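Local coordinates for Slr0280 protein (Synechocystis sp., PDB 5H3K), which is of unknown function but carries a domain of the phosphodiester glycosidase (NAGPA) family, so it may cleave a phosphodiester-linked sugar, at residues I338-F343 / N497-G502; R368-W373 / G382-S387; A501-I506 / L513-E518. All blocks are in the same frame, centred on the assembly; numbering follows the deposited sequence.

Contact 1. Residues I338-F343 / N497-G502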
ATOM      1  N   ILE A 338      -2.388   1.979   0.653  1.00  3.41           N
ATOM      2  CA  ILE A 338      -2.688   0.669   0.078  1.00  1.91           C
ATOM      3  C   ILE A 338      -2.374   0.744  -1.412  1.00  2.24           C
ATOM      4  O   ILE A 338      -2.535   1.797  -2.038  1.00  1.75           O
ATOM      5  CB  ILE A 338      -4.152   0.232   0.356  1.00  1.67           C
ATOM      6  CG1 ILE A 338      -4.349  -1.247  -0.005  1.00  2.32           C
ATOM      7  CG2 ILE A 338      -5.154   1.138  -0.377  1.00  2.46           C
ATOM      8  CD1 ILE A 338      -5.716  -1.805   0.412  1.00  3.20           C
ATOM      9  N   ASN A 339      -1.885  -0.349  -1.983  1.00  2.94           N
ATOM     10  CA  ASN A 339      -1.701  -0.411  -3.432  1.00  1.90           C
ATOM     11  C   ASN A 339      -3.043  -0.181  -4.126  1.00  3.33           C
ATOM     12  O   ASN A 339      -4.120  -0.520  -3.588  1.00  3.24           O
ATOM     13  CB  ASN A 339      -1.147  -1.780  -3.834  1.00  2.02           C
ATOM     14  CG  ASN A 339      -2.185  -2.863  -3.710  1.00  2.76           C
ATOM     15  OD1 ASN A 339      -2.557  -3.261  -2.598  1.00  2.44           O
ATOM     16  ND2 ASN A 339      -2.698  -3.330  -4.853  1.00  2.12           N
ATOM     17  N   ALA A 340      -3.006   0.411  -5.314  1.00  2.26           N
ATOM     18  CA  ALA A 340      -4.253   0.864  -5.926  1.00  2.79           C
ATOM     19  C   ALA A 340      -4.481   0.390  -7.362  1.00  3.12           C
ATOM     20  O   ALA A 340      -5.044  -0.687  -7.587  1.00  3.64           O
ATOM     21  CB  ALA A 340      -4.384   2.412  -5.809  1.00  3.30           C
ATOM     22  N   GLY A 341      -4.070   1.188  -8.346  1.00  3.05           N
ATOM     23  CA  GLY A 341      -4.486   0.930  -9.715  1.00  3.62           C
ATOM     24  C   GLY A 341      -3.726  -0.147 -10.490  1.00  3.71           C
ATOM     25  O   GLY A 341      -2.579  -0.474 -10.176  1.00  4.14           O
ATOM     26  N   PHE A 342      -4.365  -0.678 -11.533  1.00  2.47           N
ATOM     27  CA  PHE A 342      -3.720  -1.615 -12.446  1.00  3.48           C
ATOM     28  C   PHE A 342      -2.640  -0.940 -13.298  1.00  2.98           C
ATOM     29  O   PHE A 342      -2.699   0.265 -13.576  1.00  3.53           O
ATOM     30  CB  PHE A 342      -4.771  -2.242 -13.356  1.00  4.46           C
ATOM     31  CG  PHE A 342      -5.777  -3.077 -12.621  1.00  3.92           C
ATOM     32  CD1 PHE A 342      -7.095  -2.661 -12.497  1.00  4.94           C
ATOM     33  CD2 PHE A 342      -5.392  -4.278 -12.044  1.00  6.86           C
ATOM     34  CE1 PHE A 342      -8.034  -3.442 -11.807  1.00  4.02           C
ATOM     35  CE2 PHE A 342      -6.321  -5.074 -11.351  1.00  5.19           C
ATOM     36  CZ  PHE A 342      -7.628  -4.660 -11.234  1.00  5.85           C
ATOM     37  N   PHE A 343      -1.654  -1.725 -13.708  1.00  3.10           N
ATOM     38  CA  PHE A 343      -0.535  -1.222 -14.488  1.00  3.67           C
ATOM     39  C   PHE A 343       0.060  -2.353 -15.305  1.00  6.21           C
ATOM     40  O   PHE A 343      -0.236  -3.534 -15.068  1.00  5.20           O
ATOM     41  CB  PHE A 343       0.542  -0.593 -13.570  1.00  4.05           C
ATOM     42  CG  PHE A 343       1.125  -1.555 -12.535  1.00  5.37           C
ATOM     43  CD1 PHE A 343       0.480  -1.772 -11.321  1.00  3.33           C
ATOM     44  CD2 PHE A 343       2.318  -2.230 -12.781  1.00 10.56           C
ATOM     45  CE1 PHE A 343       1.004  -2.659 -10.366  1.00  4.79           C
ATOM     46  CE2 PHE A 343       2.852  -3.118 -11.834  1.00  6.75           C
ATOM     47  CZ  PHE A 343       2.185  -3.329 -10.621  1.00  6.93           C
ATOM     48  N   ASN A 497     -10.212  14.466  -6.566  1.00  5.49           N
ATOM     49  CA  ASN A 497      -9.304  13.332  -6.397  1.00  4.00           C
ATOM     50  C   ASN A 497     -10.006  12.038  -6.748  1.00  4.12           C
ATOM     51  O   ASN A 497     -11.193  11.870  -6.481  1.00  4.16           O
ATOM     52  CB  ASN A 497      -8.813  13.219  -4.945  1.00  5.26           C
ATOM     53  CG  ASN A 497      -8.356  14.540  -4.378  1.00  8.27           C
ATOM     54  OD1 ASN A 497      -7.403  15.139  -4.872  1.00  8.27           O
ATOM     55  ND2 ASN A 497      -9.021  14.995  -3.311  1.00  8.15           N
ATOM     56  N   GLY A 498      -9.285  11.105  -7.354  1.00  3.84           N
ATOM     57  CA  GLY A 498      -9.888   9.814  -7.613  1.00  3.32           C
ATOM     58  C   GLY A 498      -8.943   8.722  -8.048  1.00  3.86           C
ATOM     59  O   GLY A 498      -7.786   8.968  -8.400  1.00  4.21           O
ATOM     60  N   MET A 499      -9.461   7.502  -8.040  1.00  3.62           N
ATOM     61  CA  MET A 499      -8.685   6.326  -8.379  1.00  2.49           C
ATOM     62  C   MET A 499      -9.581   5.306  -9.064  1.00  4.00           C
ATOM     63  O   MET A 499     -10.615   4.894  -8.508  1.00  3.26           O
ATOM     64  CB  MET A 499      -8.085   5.714  -7.104  1.00  3.53           C
ATOM     65  CG  MET A 499      -7.394   4.360  -7.302  1.00  6.11           C
ATOM     66  SD  MET A 499      -5.951   4.442  -8.365  1.00  5.86           S
ATOM     67  CE  MET A 499      -4.890   5.575  -7.473  1.00  4.46           C
ATOM     68  N   GLY A 500      -9.176   4.869 -10.254  1.00  3.60           N
ATOM     69  CA  GLY A 500      -9.839   3.766 -10.925  1.00  3.44           C
ATOM     70  C   GLY A 500      -9.135   2.432 -10.672  1.00  5.02           C
ATOM     71  O   GLY A 500      -7.915   2.367 -10.442  1.00  5.42           O
ATOM     72  N   ALA A 501      -9.913   1.358 -10.682  1.00  4.05           N
ATOM     73  CA  ALA A 501      -9.359   0.013 -10.648  1.00  4.25           C
ATOM     74  C   ALA A 501     -10.401  -0.928 -11.170  1.00  5.36           C
ATOM     75  O   ALA A 501     -10.659  -0.971 -12.380  1.00  5.73           O
ATOM     76  CB  ALA A 501      -8.884  -0.394  -9.243  1.00  3.99           C
ATOM     77  N   GLY A 502     -11.012  -1.679 -10.261  1.00  4.08           N
ATOM     78  CA  GLY A 502     -12.132  -2.515 -10.635  1.00  3.59           C
ATOM     79  C   GLY A 502     -11.910  -4.001 -10.415  1.00  5.43           C
ATOM     80  O   GLY A 502     -10.787  -4.462 -10.199  1.00  4.28           O
TER
HETATM   81  O   HOH W   1      -6.571   0.867 -12.696  1.00  4.28           O
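The Phe342 ring meets residues 501-502 with its edge. Gly502 O lies close to the ring plane, 3.3 Å from Phe342 CZ and equally near CE1. Ala501 O also lies in that plane, beside the CD1-CE1 bond. CE1 comes within 3.5 Å of the Ala501 carbonyl carbon. Two carbonyl oxygens therefore face C-H groups of the ring rim, which carry a slight positive charge, and no stack is formed. CG stands anti to the carbonyl carbon of Phe342 (chi1 -64°), which carries the ring over to the 501-502 backbone. Ala501 CB stands above the ring plane beside CE1, 4.1 Å away.

The contact lies where strand 336-339 ends in a loop and strand 497-500 runs out at Ala501. These strands belong to two different beta sheets, and the join is made mostly by loop residues, with Met499 and Gly500 from the strand. Met499 reaches across with a bent chain. Its CE and SD both lie 3.6 Å from Ala340 CB, so the methyl of the alanine rests against the thioether end. SD also lies 3.8 Å from Gly341 N, whose hydrogen bond goes to Asn603 OD1. The sulfur would crowd a side chain at Gly341. Gly502 has a positive phi (119°) at which a CB would press on the preceding carbonyl, so glycine is called for there.

The polar link is a water. It accepts from Phe342 N at 2.9 Å and lies 3.0 Å from Gly500 O, a possible acceptor. Asn603 and Ile605 of strand 600-609 pack on Ala340, and Asn575 ND2 binds Gly502 O.

Contact 2. Residues R368-W373 / G382-S387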
ATOM      1  N   ARG A 368     -14.294   1.245 -16.171  1.00  5.14           N
ATOM      2  CA  ARG A 368     -14.034   0.476 -14.961  1.00  4.35           C
ATOM      3  C   ARG A 368     -14.415   1.176 -13.671  1.00  4.74           C
ATOM      4  O   ARG A 368     -14.499   2.405 -13.615  1.00  4.65           O
ATOM      5  CB  ARG A 368     -12.577   0.042 -14.936  1.00  5.53           C
ATOM      6  CG  ARG A 368     -12.376  -1.157 -15.832  1.00  5.81           C
ATOM      7  CD  ARG A 368     -10.935  -1.593 -15.950  1.00  7.39           C
ATOM      8  NE  ARG A 368     -10.934  -2.879 -16.638  1.00  6.30           N
ATOM      9  CZ  ARG A 368      -9.861  -3.610 -16.918  1.00  9.47           C
ATOM     10  NH1 ARG A 368      -8.638  -3.189 -16.605  1.00  9.54           N
ATOM     11  NH2 ARG A 368     -10.027  -4.777 -17.533  1.00 11.09           N
ATOM     12  N   GLY A 369     -14.649   0.366 -12.639  1.00  5.45           N
ATOM     13  CA  GLY A 369     -14.974   0.850 -11.309  1.00  5.56           C
ATOM     14  C   GLY A 369     -13.961   1.862 -10.803  1.00  4.73           C
ATOM     15  O   GLY A 369     -12.753   1.716 -11.039  1.00  4.77           O
ATOM     16  N   ALA A 370     -14.453   2.892 -10.117  1.00  3.39           N
ATOM     17  CA  ALA A 370     -13.615   3.970  -9.606  1.00  4.56           C
ATOM     18  C   ALA A 370     -14.230   4.582  -8.362  1.00  3.71           C
ATOM     19  O   ALA A 370     -15.453   4.545  -8.172  1.00  3.92           O
ATOM     20  CB  ALA A 370     -13.396   5.054 -10.690  1.00  3.42           C
ATOM     21  N   ILE A 371     -13.368   5.156  -7.531  1.00  2.62           N
ATOM     22  CA  ILE A 371     -13.774   5.953  -6.374  1.00  3.85           C
ATOM     23  C   ILE A 371     -13.263   7.382  -6.551  1.00  5.01           C
ATOM     24  O   ILE A 371     -12.180   7.592  -7.091  1.00  4.19           O
ATOM     25  CB  ILE A 371     -13.241   5.332  -5.045  1.00  4.19           C
ATOM     26  CG1 ILE A 371     -13.834   6.043  -3.824  1.00  6.13           C
ATOM     27  CG2 ILE A 371     -11.703   5.333  -4.990  1.00  3.71           C
ATOM     28  CD1 ILE A 371     -13.300   5.500  -2.481  1.00  5.89           C
ATOM     29  N   ALA A 372     -14.037   8.374  -6.117  1.00  3.78           N
ATOM     30  CA  ALA A 372     -13.554   9.751  -6.130  1.00  4.38           C
ATOM     31  C   ALA A 372     -13.926  10.401  -4.816  1.00  5.13           C
ATOM     32  O   ALA A 372     -14.872   9.965  -4.159  1.00  5.67           O
ATOM     33  CB  ALA A 372     -14.149  10.530  -7.312  1.00  4.45           C
ATOM     34  N   TRP A 373     -13.192  11.436  -4.424  1.00  4.18           N
ATOM     35  CA  TRP A 373     -13.405  12.049  -3.121  1.00  5.40           C
ATOM     36  C   TRP A 373     -12.898  13.473  -3.056  1.00  6.44           C
ATOM     37  O   TRP A 373     -12.137  13.908  -3.923  1.00  5.43           O
ATOM     38  CB  TRP A 373     -12.720  11.220  -2.016  1.00  4.91           C
ATOM     39  CG  TRP A 373     -11.221  11.239  -2.075  1.00  4.55           C
ATOM     40  CD1 TRP A 373     -10.388  12.114  -1.443  1.00  6.67           C
ATOM     41  CD2 TRP A 373     -10.375  10.322  -2.782  1.00  4.65           C
ATOM     42  NE1 TRP A 373      -9.081  11.817  -1.728  1.00  5.46           N
ATOM     43  CE2 TRP A 373      -9.043  10.716  -2.542  1.00  4.76           C
ATOM     44  CE3 TRP A 373     -10.617   9.210  -3.603  1.00  4.42           C
ATOM     45  CZ2 TRP A 373      -7.950  10.038  -3.085  1.00  4.30           C
ATOM     46  CZ3 TRP A 373      -9.528   8.538  -4.152  1.00  5.57           C
ATOM     47  CH2 TRP A 373      -8.213   8.950  -3.887  1.00  5.65           C
ATOM     48  N   GLY A 382     -18.467   4.543  -8.851  1.00  5.65           N
ATOM     49  CA  GLY A 382     -19.200   4.294 -10.079  1.00  7.23           C
ATOM     50  C   GLY A 382     -18.280   3.724 -11.121  1.00  9.61           C
ATOM     51  O   GLY A 382     -17.125   3.448 -10.829  1.00 10.45           O
ATOM     52  N   ARG A 383     -18.789   3.546 -12.332  1.00  6.34           N
ATOM     53  CA  ARG A 383     -17.961   3.072 -13.431  1.00  7.24           C
ATOM     54  C   ARG A 383     -17.642   4.276 -14.301  1.00  6.12           C
ATOM     55  O   ARG A 383     -18.531   4.875 -14.909  1.00  7.79           O
ATOM     56  CB  ARG A 383     -18.682   1.971 -14.199  1.00  8.62           C
ATOM     57  CG  ARG A 383     -18.986   0.781 -13.287  1.00  8.85           C
ATOM     58  CD  ARG A 383     -19.473  -0.429 -14.066  1.00 13.71           C
ATOM     59  NE  ARG A 383     -19.688  -1.589 -13.191  1.00 14.55           N
ATOM     60  CZ  ARG A 383     -20.807  -1.824 -12.504  1.00 14.47           C
ATOM     61  NH1 ARG A 383     -21.830  -0.981 -12.568  1.00 17.22           N
ATOM     62  NH2 ARG A 383     -20.901  -2.908 -11.746  1.00 13.63           N
ATOM     63  N   LEU A 384     -16.364   4.640 -14.326  1.00  4.52           N
ATOM     64  CA  LEU A 384     -15.952   5.949 -14.799  1.00  5.50           C
ATOM     65  C   LEU A 384     -15.460   5.942 -16.248  1.00  5.43           C
ATOM     66  O   LEU A 384     -14.685   5.081 -16.665  1.00  5.74           O
ATOM     67  CB  LEU A 384     -14.861   6.500 -13.871  1.00  3.86           C
ATOM     68  CG  LEU A 384     -14.126   7.769 -14.305  1.00  6.69           C
ATOM     69  CD1 LEU A 384     -15.074   8.962 -14.259  1.00  7.04           C
ATOM     70  CD2 LEU A 384     -12.912   7.975 -13.401  1.00  5.35           C
ATOM     71  N   SER A 385     -15.916   6.913 -17.022  1.00  5.93           N
ATOM     72  CA  SER A 385     -15.292   7.172 -18.316  1.00  7.75           C
ATOM     73  C   SER A 385     -15.071   8.673 -18.462  1.00  9.08           C
ATOM     74  O   SER A 385     -15.735   9.481 -17.815  1.00  7.37           O
ATOM     75  CB  SER A 385     -16.123   6.606 -19.468  1.00 10.53           C
ATOM     76  OG  SER A 385     -17.390   7.227 -19.502  1.00 19.00           O
ATOM     77  N   LEU A 386     -14.109   9.040 -19.295  1.00  9.33           N
ATOM     78  CA  LEU A 386     -13.788  10.444 -19.489  1.00  7.60           C
ATOM     79  C   LEU A 386     -13.675  10.651 -20.977  1.00 10.96           C
ATOM     80  O   LEU A 386     -13.032   9.861 -21.656  1.00 10.82           O
ATOM     81  CB  LEU A 386     -12.450  10.773 -18.830  1.00  7.05           C
ATOM     82  CG  LEU A 386     -11.858  12.150 -19.138  1.00  8.94           C
ATOM     83  CD1 LEU A 386     -12.665  13.230 -18.435  1.00  9.84           C
ATOM     84  CD2 LEU A 386     -10.377  12.220 -18.744  1.00 10.19           C
ATOM     85  N   SER A 387     -14.327  11.677 -21.505  1.00 11.70           N
ATOM     86  CA  SER A 387     -14.075  12.047 -22.889  1.00 16.35           C
ATOM     87  C   SER A 387     -13.629  13.496 -22.925  1.00 11.09           C
ATOM     88  O   SER A 387     -14.148  14.334 -22.183  1.00 13.71           O
ATOM     89  CB  SER A 387     -15.303  11.816 -23.778  1.00 21.04           C
ATOM     90  OG  SER A 387     -16.364  12.677 -23.423  1.00 23.81           O
TER
HETATM   91  O   HOH W   2     -12.678   3.948 -14.913  1.00  5.68           O
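Leu384 packs on Ala370 from across the strand pair. Its CB lies 3.8 Å from Ala370 CB and also comes near Arg368 O. CG is anti to the backbone N (chi1 171°), and from it the CD2 branch runs on past the alanine methyl, 4.0 Å from Ala370 CB. Beyond this pair the leucine touches Trp355 and Ser487.

The backbones form an antiparallel ladder. Ala370 and Gly382 are a hydrogen-bonded pair. Ala370 N gives a short bond of 2.8 Å to Gly382 O, nearly in line with the C=O bond but with an N-H angle of only 141°. Gly382 N returns a bond of 3.1 Å to Ala370 O, in the carbonyl plane. Gly369 and Arg383 make the next, non-hydrogen-bonded pair, with CA atoms 4.3 Å apart. Past it, Leu384 N binds Arg368 O at 3.0 Å from well above the carbonyl plane. Arg368 O also takes a bond from a water, which donates to Leu384 O as well and so bridges the two segments beside the Gly369-Arg383 pair.

Both arginines send their polar ends elsewhere: Arg383 turns its own to Glu518, and Arg368 NE binds Glu518 O. The contact is part of the beta hairpin of strands 369-373 and 379-392. Strand 497-500 pairs with the other edge of strand 369-373, while strand 481-488 pairs with strand 379-392.

Contact 3. Residues A501-I506 / L513-E518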
ATOM      1  N   ALA A 501      -9.913   1.358 -10.682  1.00  4.05           N
ATOM      2  CA  ALA A 501      -9.359   0.013 -10.648  1.00  4.25           C
ATOM      3  C   ALA A 501     -10.401  -0.928 -11.170  1.00  5.36           C
ATOM      4  O   ALA A 501     -10.659  -0.971 -12.380  1.00  5.73           O
ATOM      5  CB  ALA A 501      -8.884  -0.394  -9.243  1.00  3.99           C
ATOM      6  N   GLY A 502     -11.012  -1.679 -10.261  1.00  4.08           N
ATOM      7  CA  GLY A 502     -12.132  -2.515 -10.635  1.00  3.59           C
ATOM      8  C   GLY A 502     -11.910  -4.001 -10.415  1.00  5.43           C
ATOM      9  O   GLY A 502     -10.787  -4.462 -10.199  1.00  4.28           O
ATOM     10  N   PRO A 503     -12.997  -4.779 -10.470  1.00  5.46           N
ATOM     11  CA  PRO A 503     -14.345  -4.256 -10.735  1.00  5.24           C
ATOM     12  C   PRO A 503     -14.995  -3.617  -9.522  1.00  4.58           C
ATOM     13  O   PRO A 503     -14.562  -3.822  -8.380  1.00  6.61           O
ATOM     14  CB  PRO A 503     -15.135  -5.488 -11.204  1.00  5.20           C
ATOM     15  CG  PRO A 503     -14.327  -6.679 -10.756  1.00  9.56           C
ATOM     16  CD  PRO A 503     -12.907  -6.247 -10.574  1.00  8.71           C
ATOM     17  N   LEU A 504     -16.025  -2.821  -9.771  1.00  4.48           N
ATOM     18  CA  LEU A 504     -16.872  -2.334  -8.691  1.00  6.09           C
ATOM     19  C   LEU A 504     -17.576  -3.554  -8.089  1.00  7.34           C
ATOM     20  O   LEU A 504     -18.145  -4.364  -8.824  1.00  8.23           O
ATOM     21  CB  LEU A 504     -17.892  -1.339  -9.242  1.00  6.33           C
ATOM     22  CG  LEU A 504     -18.746  -0.600  -8.222  1.00  8.17           C
ATOM     23  CD1 LEU A 504     -17.863   0.291  -7.358  1.00  9.11           C
ATOM     24  CD2 LEU A 504     -19.793   0.235  -8.969  1.00 11.54           C
ATOM     25  N   LEU A 505     -17.530  -3.702  -6.768  1.00  6.44           N
ATOM     26  CA  LEU A 505     -18.048  -4.926  -6.135  1.00  7.46           C
ATOM     27  C   LEU A 505     -19.376  -4.699  -5.417  1.00 10.34           C
ATOM     28  O   LEU A 505     -20.304  -5.506  -5.544  1.00 10.63           O
ATOM     29  CB  LEU A 505     -17.026  -5.526  -5.165  1.00  8.13           C
ATOM     30  CG  LEU A 505     -15.711  -5.995  -5.787  1.00  6.83           C
ATOM     31  CD1 LEU A 505     -14.754  -6.467  -4.698  1.00  8.00           C
ATOM     32  CD2 LEU A 505     -15.966  -7.113  -6.800  1.00  9.40           C
ATOM     33  N   ILE A 506     -19.461  -3.616  -4.651  1.00  7.47           N
ATOM     34  CA  ILE A 506     -20.678  -3.314  -3.894  1.00  7.46           C
ATOM     35  C   ILE A 506     -21.105  -1.868  -4.135  1.00 12.53           C
ATOM     36  O   ILE A 506     -20.269  -0.954  -4.139  1.00  8.65           O
ATOM     37  CB  ILE A 506     -20.467  -3.560  -2.377  1.00  9.20           C
ATOM     38  CG1 ILE A 506     -19.967  -4.991  -2.130  1.00  9.96           C
ATOM     39  CG2 ILE A 506     -21.759  -3.283  -1.600  1.00 12.83           C
ATOM     40  CD1 ILE A 506     -19.654  -5.314  -0.674  1.00 13.22           C
ATOM     41  N   LEU A 513     -21.071  -6.883  -8.837  1.00 11.92           N
ATOM     42  CA  LEU A 513     -19.990  -7.447  -9.647  1.00 10.50           C
ATOM     43  C   LEU A 513     -20.421  -7.804 -11.070  1.00 12.81           C
ATOM     44  O   LEU A 513     -21.351  -8.587 -11.285  1.00 12.38           O
ATOM     45  CB  LEU A 513     -19.382  -8.679  -8.962  1.00 11.42           C
ATOM     46  CG  LEU A 513     -18.325  -9.477  -9.722  1.00 11.78           C
ATOM     47  CD1 LEU A 513     -17.103  -8.621  -9.986  1.00 12.27           C
ATOM     48  CD2 LEU A 513     -17.929 -10.739  -8.947  1.00 11.23           C
ATOM     49  N   ASN A 514     -19.750  -7.193 -12.039  1.00 10.60           N
ATOM     50  CA  ASN A 514     -19.936  -7.516 -13.445  1.00 12.31           C
ATOM     51  C   ASN A 514     -18.598  -7.371 -14.118  1.00 11.98           C
ATOM     52  O   ASN A 514     -18.328  -6.364 -14.780  1.00  8.77           O
ATOM     53  CB  ASN A 514     -20.969  -6.605 -14.106  1.00 10.66           C
ATOM     54  CG  ASN A 514     -21.176  -6.938 -15.585  1.00 14.61           C
ATOM     55  OD1 ASN A 514     -20.558  -7.861 -16.123  1.00 12.67           O
ATOM     56  ND2 ASN A 514     -22.042  -6.181 -16.249  1.00 17.30           N
ATOM     57  N   ALA A 515     -17.741  -8.367 -13.922  1.00 11.13           N
ATOM     58  CA  ALA A 515     -16.374  -8.267 -14.399  1.00  9.57           C
ATOM     59  C   ALA A 515     -16.327  -8.257 -15.923  1.00 12.08           C
ATOM     60  O   ALA A 515     -15.461  -7.621 -16.519  1.00  9.59           O
ATOM     61  CB  ALA A 515     -15.527  -9.389 -13.837  1.00  8.86           C
ATOM     62  N   THR A 516     -17.253  -8.963 -16.567  1.00  9.94           N
ATOM     63  CA  THR A 516     -17.231  -9.013 -18.030  1.00  9.80           C
ATOM     64  C   THR A 516     -17.567  -7.637 -18.595  1.00 11.27           C
ATOM     65  O   THR A 516     -16.968  -7.189 -19.579  1.00 10.35           O
ATOM     66  CB  THR A 516     -18.201 -10.084 -18.581  1.00  9.68           C
ATOM     67  OG1 THR A 516     -17.669 -11.384 -18.294  1.00 11.43           O
ATOM     68  CG2 THR A 516     -18.388  -9.931 -20.102  1.00 11.22           C
ATOM     69  N   GLY A 517     -18.512  -6.963 -17.946  1.00 10.26           N
ATOM     70  CA  GLY A 517     -18.943  -5.634 -18.344  1.00 11.55           C
ATOM     71  C   GLY A 517     -17.821  -4.618 -18.254  1.00 13.09           C
ATOM     72  O   GLY A 517     -17.765  -3.659 -19.033  1.00 11.53           O
ATOM     73  N   GLU A 518     -16.924  -4.828 -17.301  1.00  8.40           N
ATOM     74  CA  GLU A 518     -15.775  -3.941 -17.124  1.00  8.28           C
ATOM     75  C   GLU A 518     -14.535  -4.412 -17.891  1.00  8.17           C
ATOM     76  O   GLU A 518     -13.427  -3.920 -17.664  1.00  9.77           O
ATOM     77  CB  GLU A 518     -15.457  -3.779 -15.632  1.00  9.14           C
ATOM     78  CG  GLU A 518     -16.553  -3.058 -14.847  1.00  7.62           C
ATOM     79  CD  GLU A 518     -16.117  -2.679 -13.445  1.00  6.69           C
ATOM     80  OE1 GLU A 518     -14.911  -2.376 -13.255  1.00  6.09           O
ATOM     81  OE2 GLU A 518     -16.975  -2.664 -12.532  1.00  7.27           O
TER
HETATM   82  O   HOH W   3     -18.546  -4.610 -11.438  1.00  8.43           O
HETATM   83  O   HOH W   4     -20.772  -8.255  -6.103  1.00 16.29           O
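The turn that follows the hairpin of strands 504-507 and 510-511 folds back onto the entry to strand 504-507. The Glu518 carboxylate makes the direct hydrogen bond between the two segments. OE2 accepts from Leu504 N at 2.9 Å, met on its syn side and 18° out of the carboxylate plane. OE1 lies 3.2 Å from Pro503 CA. CG stands anti to the carbonyl carbon (chi1 -66°), and the chain then runs extended to the 503-504 backbone. OE2 also has a salt bridge to Arg383 NE, and OE1 binds Gly369 N. With an alanine here, Leu504 N and Gly369 N would probably lose their acceptor and Arg383 its counter-charge.

In the turn, Asn514 OD1 accepts from Gly517 N, an Asx motif in which the donor stands above the amide plane. A water joins Asn514 N to Leu504 O and Glu518 OE2. Another joins Leu505 O to Leu513 N. On the apolar side, Leu513 lies alongside Pro503 and Leu505. Its CD1 packs tightly at 3.5 Å on Pro503 CG and lies 3.7 Å from Leu505 CD2. The peptide bond before Pro503 is cis. Leu505 and Ile506 form a classic beta bulge opposite Ala573.

In the fold
Following the chain from the N terminus, past the earlier sheets, the first segment reached is 338-343, at the end of strand 336-339. Contact 1 closes a long loop from there to 497-502. Contact 2 is nested inside that loop, as the local hairpin of 368-373 with 382-387. Contact 3 begins on Ala501 and Gly502, where contact 1 ends, and closes a short loop to 513-518. Contacts 2 and 3 are in series. Strand 369-373 lies beside strand 497-500, so contacts 1 and 2 reach the same sheet. Contact 1 ties it to the sheet of strand 336-339. Contact 3 lies at the edge of a third sheet, and Glu518 links it to contact 2.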